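Local structure of alkyltransferase-like protein 1 (Schizosaccharomyces pombe, 3GVA) at residues G20-Y25 with D80-E85; R58-N61 with T65-K68; E85-Y90 with Y97-P102. The protein recognises O6-alkylguanine lesions in DNA, bending the duplex and flipping the damaged base into a hydrophobic pocket, which presents the lesion to nucleotide excision repair. All coordinates share one frame; numbering follows the deposited sequence.

Overall arrangement
The three contacts lie within about 10 Å of one another, centre to centre, yet differ in character. Contact 1 brings the loop before helix 25-31 to the C-terminal end of helix 73-84, combining a buried valine-leucine pair with a carboxylate. Contact 2 is a short-range closure between two loop segments, with isoleucines on the inside and an exposed asparagine outside. Contact 3, farthest from the chain's centre, is a small hairpin held by backbone bonds, with an exposed tyrosine flanked by a partly exposed lysine. Glu85 carries the polar side of contact 1 and begins segment 85-90, and its salt bridge to Arg58 reaches contact 2. Ile60 of contact 2 packs on Leu99 and Leu101 of contact 3.

Contact 1 of 3, residues G20-Y25 with D80-E85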
loop_
_atom_site.group_PDB
_atom_site.type_symbol
_atom_site.label_atom_id
_atom_site.label_comp_id
_atom_site.label_asym_id
_atom_site.label_seq_id
_atom_site.Cartn_x
_atom_site.Cartn_y
_atom_site.Cartn_z
ATOM N N GLY A 20 -5.965 -7.330 -6.889
ATOM C CA GLY A 20 -7.078 -7.468 -5.964
ATOM C C GLY A 20 -6.720 -7.699 -4.509
ATOM O O GLY A 20 -7.606 -7.859 -3.681
ATOM N N LYS A 21 -5.431 -7.725 -4.191
ATOM C CA LYS A 21 -4.980 -7.925 -2.814
ATOM C C LYS A 21 -4.188 -6.710 -2.339
ATOM O O LYS A 21 -3.821 -5.858 -3.138
ATOM C CB LYS A 21 -4.103 -9.175 -2.721
ATOM C CG LYS A 21 -4.837 -10.477 -3.028
ATOM C CD LYS A 21 -5.869 -10.784 -1.964
ATOM C CE LYS A 21 -6.623 -12.066 -2.271
ATOM N NZ LYS A 21 -7.664 -12.328 -1.233
ATOM N N VAL A 22 -3.928 -6.625 -1.038
ATOM C CA VAL A 22 -3.171 -5.496 -0.507
ATOM C C VAL A 22 -2.193 -5.944 0.566
ATOM O O VAL A 22 -2.233 -7.087 1.021
ATOM C CB VAL A 22 -4.107 -4.402 0.107
ATOM C CG1 VAL A 22 -5.130 -3.940 -0.930
ATOM C CG2 VAL A 22 -4.814 -4.931 1.358
ATOM N N SER A 23 -1.305 -5.043 0.964
ATOM C CA SER A 23 -0.350 -5.351 2.015
ATOM C C SER A 23 -0.034 -4.061 2.762
ATOM O O SER A 23 -0.626 -3.012 2.474
ATOM C CB SER A 23 0.927 -5.968 1.433
ATOM O OG SER A 23 1.712 -6.539 2.468
ATOM N N THR A 24 0.881 -4.135 3.724
ATOM C CA THR A 24 1.248 -2.961 4.515
ATOM C C THR A 24 2.767 -2.842 4.652
ATOM O O THR A 24 3.507 -3.789 4.356
ATOM C CB THR A 24 0.646 -3.039 5.932
ATOM O OG1 THR A 24 1.170 -4.193 6.599
ATOM C CG2 THR A 24 -0.866 -3.155 5.871
ATOM N N TYR A 25 3.228 -1.682 5.111
ATOM C CA TYR A 25 4.654 -1.459 5.294
ATOM C C TYR A 25 5.247 -2.538 6.197
ATOM O O TYR A 25 6.310 -3.094 5.908
ATOM C CB TYR A 25 4.923 -0.087 5.926
ATOM C CG TYR A 25 4.481 1.103 5.101
ATOM C CD1 TYR A 25 4.338 1.007 3.719
ATOM C CD2 TYR A 25 4.244 2.337 5.701
ATOM C CE1 TYR A 25 3.965 2.110 2.952
ATOM C CE2 TYR A 25 3.875 3.450 4.947
ATOM C CZ TYR A 25 3.737 3.327 3.572
ATOM O OH TYR A 25 3.374 4.421 2.819
ATOM N N ASP A 80 -9.307 4.837 -6.775
ATOM C CA ASP A 80 -9.726 4.466 -8.126
ATOM C C ASP A 80 -9.132 3.124 -8.547
ATOM O O ASP A 80 -9.829 2.254 -9.072
ATOM C CB ASP A 80 -9.290 5.529 -9.142
ATOM C CG ASP A 80 -10.269 6.697 -9.247
ATOM O OD1 ASP A 80 -11.313 6.680 -8.572
ATOM O OD2 ASP A 80 -9.991 7.638 -10.021
ATOM N N ARG A 81 -7.835 2.966 -8.314
ATOM C CA ARG A 81 -7.146 1.747 -8.690
ATOM C C ARG A 81 -7.571 0.537 -7.886
ATOM O O ARG A 81 -7.717 -0.548 -8.438
ATOM C CB ARG A 81 -5.639 1.946 -8.582
ATOM C CG ARG A 81 -5.138 3.127 -9.394
ATOM C CD ARG A 81 -3.622 3.159 -9.454
ATOM N NE ARG A 81 -3.123 4.411 -10.012
ATOM C CZ ARG A 81 -1.920 4.552 -10.564
ATOM N NH1 ARG A 81 -1.100 3.511 -10.637
ATOM N NH2 ARG A 81 -1.536 5.729 -11.038
ATOM N N LEU A 82 -7.772 0.709 -6.584
ATOM C CA LEU A 82 -8.203 -0.415 -5.761
ATOM C C LEU A 82 -9.602 -0.889 -6.183
ATOM O O LEU A 82 -9.856 -2.091 -6.320
ATOM C CB LEU A 82 -8.200 -0.019 -4.280
ATOM C CG LEU A 82 -6.799 0.001 -3.653
ATOM C CD1 LEU A 82 -6.844 0.539 -2.218
ATOM C CD2 LEU A 82 -6.241 -1.419 -3.684
ATOM N N GLU A 83 -10.511 0.054 -6.390
ATOM C CA GLU A 83 -11.860 -0.314 -6.801
ATOM C C GLU A 83 -11.860 -1.083 -8.131
ATOM O O GLU A 83 -12.662 -1.997 -8.319
ATOM C CB GLU A 83 -12.744 0.934 -6.883
ATOM C CG GLU A 83 -13.021 1.530 -5.500
ATOM C CD GLU A 83 -14.090 2.602 -5.503
ATOM O OE1 GLU A 83 -13.894 3.635 -6.171
ATOM O OE2 GLU A 83 -15.132 2.414 -4.834
ATOM N N GLU A 84 -10.946 -0.737 -9.035
ATOM C CA GLU A 84 -10.858 -1.428 -10.320
ATOM C C GLU A 84 -10.449 -2.891 -10.160
ATOM O O GLU A 84 -10.785 -3.727 -10.998
ATOM C CB GLU A 84 -9.873 -0.712 -11.242
ATOM C CG GLU A 84 -10.396 0.600 -11.794
ATOM C CD GLU A 84 -9.342 1.374 -12.551
ATOM O OE1 GLU A 84 -9.685 2.412 -13.152
ATOM O OE2 GLU A 84 -8.169 0.948 -12.538
ATOM N N GLU A 85 -9.723 -3.202 -9.088
ATOM C CA GLU A 85 -9.301 -4.579 -8.848
ATOM C C GLU A 85 -10.285 -5.345 -7.952
ATOM O O GLU A 85 -9.959 -6.401 -7.407
ATOM C CB GLU A 85 -7.877 -4.604 -8.262
ATOM C CG GLU A 85 -6.857 -3.950 -9.192
ATOM C CD GLU A 85 -5.431 -3.977 -8.676
ATOM O OE1 GLU A 85 -4.578 -3.288 -9.286
ATOM O OE2 GLU A 85 -5.153 -4.679 -7.679
HETATM O O HOH W 1 -5.715 -4.674 -4.946
#
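Gly20 and Glu85 bring the two backbones closest, their CA atoms 4.6 Å apart, where the loop 20-25 passes the C-terminal end of helix 73-84. The positive phi of Gly20, 79°, suits a residue without a side chain: a CB would press on the preceding carbonyl oxygen and sit tight against Glu85 O. Gly20 N donates to Glu85 OE2 at 2.9 Å in a nearly straight bond, meeting the oxygen on its anti side and 30° out of the carboxylate plane. The Glu85 side chain is extended beyond CG, and this length carries its carboxylate out to the loop. A water then donates to the same OE2 (2.8 Å) and to Lys21 O (2.9 Å), adding a second tie between loop and helix end. Both segments belong to the DNA-binding domain of the MGMT family, and the loop leads directly into helix 25-31, whose N-cap is Thr24 and whose first residue is Tyr25, inferred to be needed for nucleotide flipping. Arg58 forms a salt bridge with Glu85 OE2 and His57 bonds to Glu85 OE1; glutamate suits the place because its two oxygens serve several donors. Deeper in, the branched Val22 and Leu82 suit the buried side: their chains cross at about a right angle, methyl Val22 CG1 resting 3.9 Å from methyl Leu82 CD2.

Contact 2 of 3, residues R58-N61 with T65-K68; sequences RVIN and TISK
Asn61 and Thr65 supply the polar half of this contact, and Ile60 and Ile66 the apolar half. Both segments lie between helices 38-46 and 73-84 of the MGMT-family DNA-binding domain, the Asn61 side chain about 6 Å from that of Tyr25. Among the hydrogen bonds, one oxygen does the accepting. Thr65 OG1 donates to Asn61 OD1 at 2.7 Å, lying only 15° off the amide's carbonyl plane, while Thr65 N reaches the same Asn61 OD1 at 3.2 Å from a more tilted direction, 34° out of that plane. Threonine suits the place because its hydroxyl can be brought to the acceptor that its backbone N-H already faces: with chi1 at 44°, OG1 sits between the backbone N and the carbonyl carbon, on the side where the amide lies. Asparagine is suited in turn, having a short side chain whose carbonyl can fold back over the loop. A weak bond from Arg63 N to the same oxygen has the i to i+2 spacing of an Asx turn.

In the apolar contact, methyl Ile60 CG2 meets methyl Ile66 CG2 at 3.5 Å, the two side chains crossing obliquely, and Ile60 CB lies 4.0 Å from Thr65 O. Both beta-branched residues are buried against Gln78 of helix 73-84, and Ile60 also packs on Val22 and Leu99. Backbone bonds carry the segments onward, Ile60 to Ser23 and Ile66 to Tyr97.

The chemistry divides by depth: buried methyl groups join the two loop segments, while at the surface a carbonyl oxygen gripped by two donors of one residue probably limits the rotation of the Asn61 amide and holds the loop closed.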
loop_
_atom_site.group_PDB
_atom_site.type_symbol
_atom_site.label_atom_id
_atom_site.label_comp_id
_atom_site.label_asym_id
_atom_site.label_seq_id
_atom_site.Cartn_x
_atom_site.Cartn_y
_atom_site.Cartn_z
ATOM N N ARG A 58 -1.552 -0.959 -3.922
ATOM C CA ARG A 58 -1.885 -2.153 -3.147
ATOM C C ARG A 58 -1.288 -2.138 -1.741
ATOM O O ARG A 58 -1.479 -3.071 -0.968
ATOM C CB ARG A 58 -1.440 -3.413 -3.896
ATOM C CG ARG A 58 -2.242 -3.636 -5.174
ATOM C CD ARG A 58 -1.773 -4.838 -5.960
ATOM N NE ARG A 58 -2.368 -4.825 -7.294
ATOM C CZ ARG A 58 -1.815 -5.381 -8.368
ATOM N NH1 ARG A 58 -0.652 -6.010 -8.270
ATOM N NH2 ARG A 58 -2.404 -5.264 -9.551
ATOM N N VAL A 59 -0.564 -1.078 -1.408
ATOM C CA VAL A 59 0.015 -0.954 -0.073
ATOM C C VAL A 59 -0.822 0.085 0.691
ATOM O O VAL A 59 -0.961 1.226 0.252
ATOM C CB VAL A 59 1.500 -0.501 -0.146
ATOM C CG1 VAL A 59 2.115 -0.482 1.246
ATOM C CG2 VAL A 59 2.290 -1.454 -1.037
ATOM N N ILE A 60 -1.405 -0.321 1.817
ATOM C CA ILE A 60 -2.241 0.581 2.607
ATOM C C ILE A 60 -1.809 0.534 4.062
ATOM O O ILE A 60 -1.063 -0.357 4.450
ATOM C CB ILE A 60 -3.734 0.171 2.538
ATOM C CG1 ILE A 60 -3.933 -1.214 3.163
ATOM C CG2 ILE A 60 -4.200 0.150 1.092
ATOM C CD1 ILE A 60 -5.384 -1.664 3.210
ATOM N N ASN A 61 -2.272 1.476 4.878
ATOM C CA ASN A 61 -1.873 1.428 6.275
ATOM C C ASN A 61 -2.609 0.303 6.992
ATOM O O ASN A 61 -3.654 -0.174 6.532
ATOM C CB ASN A 61 -2.081 2.787 6.968
ATOM C CG ASN A 61 -3.483 3.311 6.834
ATOM O OD1 ASN A 61 -4.422 2.754 7.397
ATOM N ND2 ASN A 61 -3.636 4.404 6.087
ATOM N N THR A 65 -7.242 2.078 6.162
ATOM C CA THR A 65 -7.612 3.340 5.544
ATOM C C THR A 65 -6.637 3.716 4.442
ATOM O O THR A 65 -5.508 3.226 4.409
ATOM C CB THR A 65 -7.664 4.468 6.591
ATOM O OG1 THR A 65 -6.521 4.373 7.450
ATOM C CG2 THR A 65 -8.924 4.354 7.425
ATOM N N ILE A 66 -7.080 4.576 3.533
ATOM C CA ILE A 66 -6.233 5.008 2.431
ATOM C C ILE A 66 -6.282 6.521 2.244
ATOM O O ILE A 66 -5.679 7.056 1.311
ATOM C CB ILE A 66 -6.657 4.341 1.104
ATOM C CG1 ILE A 66 -8.106 4.703 0.784
ATOM C CG2 ILE A 66 -6.524 2.826 1.212
ATOM C CD1 ILE A 66 -8.601 4.132 -0.534
ATOM N N SER A 67 -6.997 7.209 3.128
ATOM C CA SER A 67 -7.107 8.659 3.015
ATOM C C SER A 67 -7.696 9.330 4.251
ATOM O O SER A 67 -8.050 8.676 5.234
ATOM C CB SER A 67 -7.966 9.024 1.805
ATOM O OG SER A 67 -9.312 8.644 2.015
ATOM N N LYS A 68 -7.793 10.654 4.165
ATOM C CA LYS A 68 -8.353 11.501 5.211
ATOM C C LYS A 68 -9.220 12.458 4.403
ATOM O O LYS A 68 -8.818 12.861 3.310
ATOM C CB LYS A 68 -7.236 12.269 5.919
ATOM C CG LYS A 68 -6.026 11.413 6.276
ATOM C CD LYS A 68 -4.889 12.254 6.856
ATOM C CE LYS A 68 -3.639 11.424 7.103
ATOM N NZ LYS A 68 -3.849 10.337 8.103
#

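Contact 3 of 3, residues E85-Y90 with Y97-P102; sequences EGVEIY and YKLNLP
Tyr90 and Lys98 form the hydrogen-bonded antiparallel pair of a short beta hairpin. Tyr90 N donates to Lys98 O at 2.9 Å and Lys98 N to Tyr90 O at 2.7 Å, and both side chains project from the same face of the two-stranded sheet. They lie side by side, pointing the same way. The Tyr90 ring, with CG between its backbone N and carbonyl carbon (chi1 50°), folds over the neighbouring strand and places Lys98 O 3.5 Å above one ring face, offset toward the rim. The methylene chain of Lys98 runs along the ring, CD 3.7 Å from Tyr90 CE2, and its bend at the last torsion turns NZ to donate to Tyr90 OH at 3.1 Å. Such a long, flexible chain with a polar end suits a partly exposed position alongside a tyrosine, its methylenes packing on the ring while the amine reaches the hydroxyl; an alanine here would probably leave the Tyr90 hydroxyl without its ammonium donor and the ring without its flanking methylenes.

Two further side-chain contacts are apolar. Ile89 and Tyr97 cross at about a right angle, Ile89 CG2 meeting Tyr97 CB; the Tyr97 side chain also touches Arg69, which probes the flipped base, and makes a cation-pi contact with Lys79. Nearer the interior, Val87 CG1 presses against Leu99 CD2 at 3.3 Å, closer than usual van der Waals contact. Val87 follows Gly86, whose positive phi makes it the C-prime residue of the Schellman motif ending helix 73-84. Farther along, a water donates to Glu88 O at 2.7 Å and accepts from Asn100 N at 2.8 Å.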
loop_
_atom_site.group_PDB
_atom_site.type_symbol
_atom_site.label_atom_id
_atom_site.label_comp_id
_atom_site.label_asym_id
_atom_site.label_seq_id
_atom_site.Cartn_x
_atom_site.Cartn_y
_atom_site.Cartn_z
ATOM N N GLU A 85 -9.723 -3.202 -9.088
ATOM C CA GLU A 85 -9.301 -4.579 -8.848
ATOM C C GLU A 85 -10.285 -5.345 -7.952
ATOM O O GLU A 85 -9.959 -6.401 -7.407
ATOM C CB GLU A 85 -7.877 -4.604 -8.262
ATOM C CG GLU A 85 -6.857 -3.950 -9.192
ATOM C CD GLU A 85 -5.431 -3.977 -8.676
ATOM O OE1 GLU A 85 -4.578 -3.288 -9.286
ATOM O OE2 GLU A 85 -5.153 -4.679 -7.679
ATOM N N GLY A 86 -11.496 -4.809 -7.816
ATOM C CA GLY A 86 -12.522 -5.466 -7.020
ATOM C C GLY A 86 -12.577 -5.201 -5.520
ATOM O O GLY A 86 -13.350 -5.844 -4.812
ATOM N N VAL A 87 -11.779 -4.263 -5.028
ATOM C CA VAL A 87 -11.767 -3.965 -3.601
ATOM C C VAL A 87 -12.941 -3.074 -3.223
ATOM O O VAL A 87 -13.143 -2.018 -3.816
ATOM C CB VAL A 87 -10.467 -3.246 -3.187
ATOM C CG1 VAL A 87 -10.409 -3.097 -1.667
ATOM C CG2 VAL A 87 -9.264 -3.994 -3.715
ATOM N N GLU A 88 -13.708 -3.510 -2.231
ATOM C CA GLU A 88 -14.859 -2.761 -1.742
ATOM C C GLU A 88 -14.324 -1.697 -0.801
ATOM O O GLU A 88 -13.610 -2.008 0.155
ATOM C CB GLU A 88 -15.816 -3.693 -0.990
ATOM C CG GLU A 88 -17.085 -3.037 -0.474
ATOM C CD GLU A 88 -17.934 -2.444 -1.585
ATOM O OE1 GLU A 88 -17.953 -3.009 -2.700
ATOM O OE2 GLU A 88 -18.595 -1.417 -1.342
ATOM N N ILE A 89 -14.668 -0.446 -1.076
ATOM C CA ILE A 89 -14.200 0.666 -0.268
ATOM C C ILE A 89 -15.360 1.468 0.275
ATOM O O ILE A 89 -16.251 1.863 -0.473
ATOM C CB ILE A 89 -13.290 1.606 -1.100
ATOM C CG1 ILE A 89 -12.036 0.849 -1.539
ATOM C CG2 ILE A 89 -12.888 2.832 -0.273
ATOM C CD1 ILE A 89 -11.086 1.671 -2.372
ATOM N N TYR A 90 -15.362 1.689 1.584
ATOM C CA TYR A 90 -16.417 2.474 2.195
ATOM C C TYR A 90 -15.823 3.722 2.821
ATOM O O TYR A 90 -14.601 3.879 2.861
ATOM C CB TYR A 90 -17.192 1.660 3.234
ATOM C CG TYR A 90 -16.361 0.925 4.257
ATOM C CD1 TYR A 90 -15.973 -0.396 4.046
ATOM C CD2 TYR A 90 -16.026 1.524 5.473
ATOM C CE1 TYR A 90 -15.276 -1.113 5.029
ATOM C CE2 TYR A 90 -15.330 0.819 6.463
ATOM C CZ TYR A 90 -14.960 -0.496 6.236
ATOM O OH TYR A 90 -14.273 -1.192 7.211
ATOM N N TYR A 97 -11.555 6.957 3.493
ATOM C CA TYR A 97 -11.967 5.799 2.717
ATOM C C TYR A 97 -11.287 4.612 3.379
ATOM O O TYR A 97 -10.112 4.681 3.743
ATOM C CB TYR A 97 -11.549 5.968 1.258
ATOM C CG TYR A 97 -12.416 6.993 0.564
ATOM C CD1 TYR A 97 -13.795 6.806 0.470
ATOM C CD2 TYR A 97 -11.873 8.162 0.037
ATOM C CE1 TYR A 97 -14.615 7.754 -0.129
ATOM C CE2 TYR A 97 -12.689 9.125 -0.568
ATOM C CZ TYR A 97 -14.057 8.910 -0.645
ATOM O OH TYR A 97 -14.876 9.846 -1.234
ATOM N N LYS A 98 -12.028 3.524 3.547
ATOM C CA LYS A 98 -11.494 2.361 4.241
ATOM C C LYS A 98 -11.948 1.045 3.632
ATOM O O LYS A 98 -12.914 0.993 2.876
ATOM C CB LYS A 98 -11.945 2.432 5.706
ATOM C CG LYS A 98 -11.429 1.347 6.628
ATOM C CD LYS A 98 -12.013 1.538 8.031
ATOM C CE LYS A 98 -11.423 0.555 9.036
ATOM N NZ LYS A 98 -11.556 -0.863 8.592
ATOM N N LEU A 99 -11.244 -0.025 3.971
ATOM C CA LEU A 99 -11.616 -1.338 3.478
ATOM C C LEU A 99 -11.335 -2.361 4.565
ATOM O O LEU A 99 -10.568 -2.095 5.496
ATOM C CB LEU A 99 -10.844 -1.663 2.195
ATOM C CG LEU A 99 -9.317 -1.609 2.245
ATOM C CD1 LEU A 99 -8.783 -2.809 2.995
ATOM C CD2 LEU A 99 -8.767 -1.587 0.826
ATOM N N ASN A 100 -11.972 -3.518 4.455
ATOM C CA ASN A 100 -11.799 -4.592 5.421
ATOM C C ASN A 100 -10.458 -5.273 5.127
ATOM O O ASN A 100 -10.360 -6.116 4.231
ATOM C CB ASN A 100 -12.980 -5.567 5.293
ATOM C CG ASN A 100 -12.851 -6.764 6.204
ATOM O OD1 ASN A 100 -12.225 -6.689 7.260
ATOM N ND2 ASN A 100 -13.458 -7.878 5.807
ATOM N N LEU A 101 -9.426 -4.896 5.878
ATOM C CA LEU A 101 -8.075 -5.425 5.661
ATOM C C LEU A 101 -7.940 -6.951 5.624
ATOM O O LEU A 101 -7.404 -7.504 4.666
ATOM C CB LEU A 101 -7.100 -4.838 6.695
ATOM C CG LEU A 101 -5.617 -5.207 6.504
ATOM C CD1 LEU A 101 -5.108 -4.662 5.172
ATOM C CD2 LEU A 101 -4.791 -4.646 7.642
ATOM N N PRO A 102 -8.416 -7.653 6.665
ATOM C CA PRO A 102 -8.301 -9.118 6.660
ATOM C C PRO A 102 -8.916 -9.781 5.424
ATOM O O PRO A 102 -8.482 -10.849 4.996
ATOM C CB PRO A 102 -8.989 -9.527 7.966
ATOM C CG PRO A 102 -9.910 -8.378 8.259
ATOM C CD PRO A 102 -9.076 -7.185 7.891
HETATM O O HOH W 2 -13.798 -3.583 2.357
#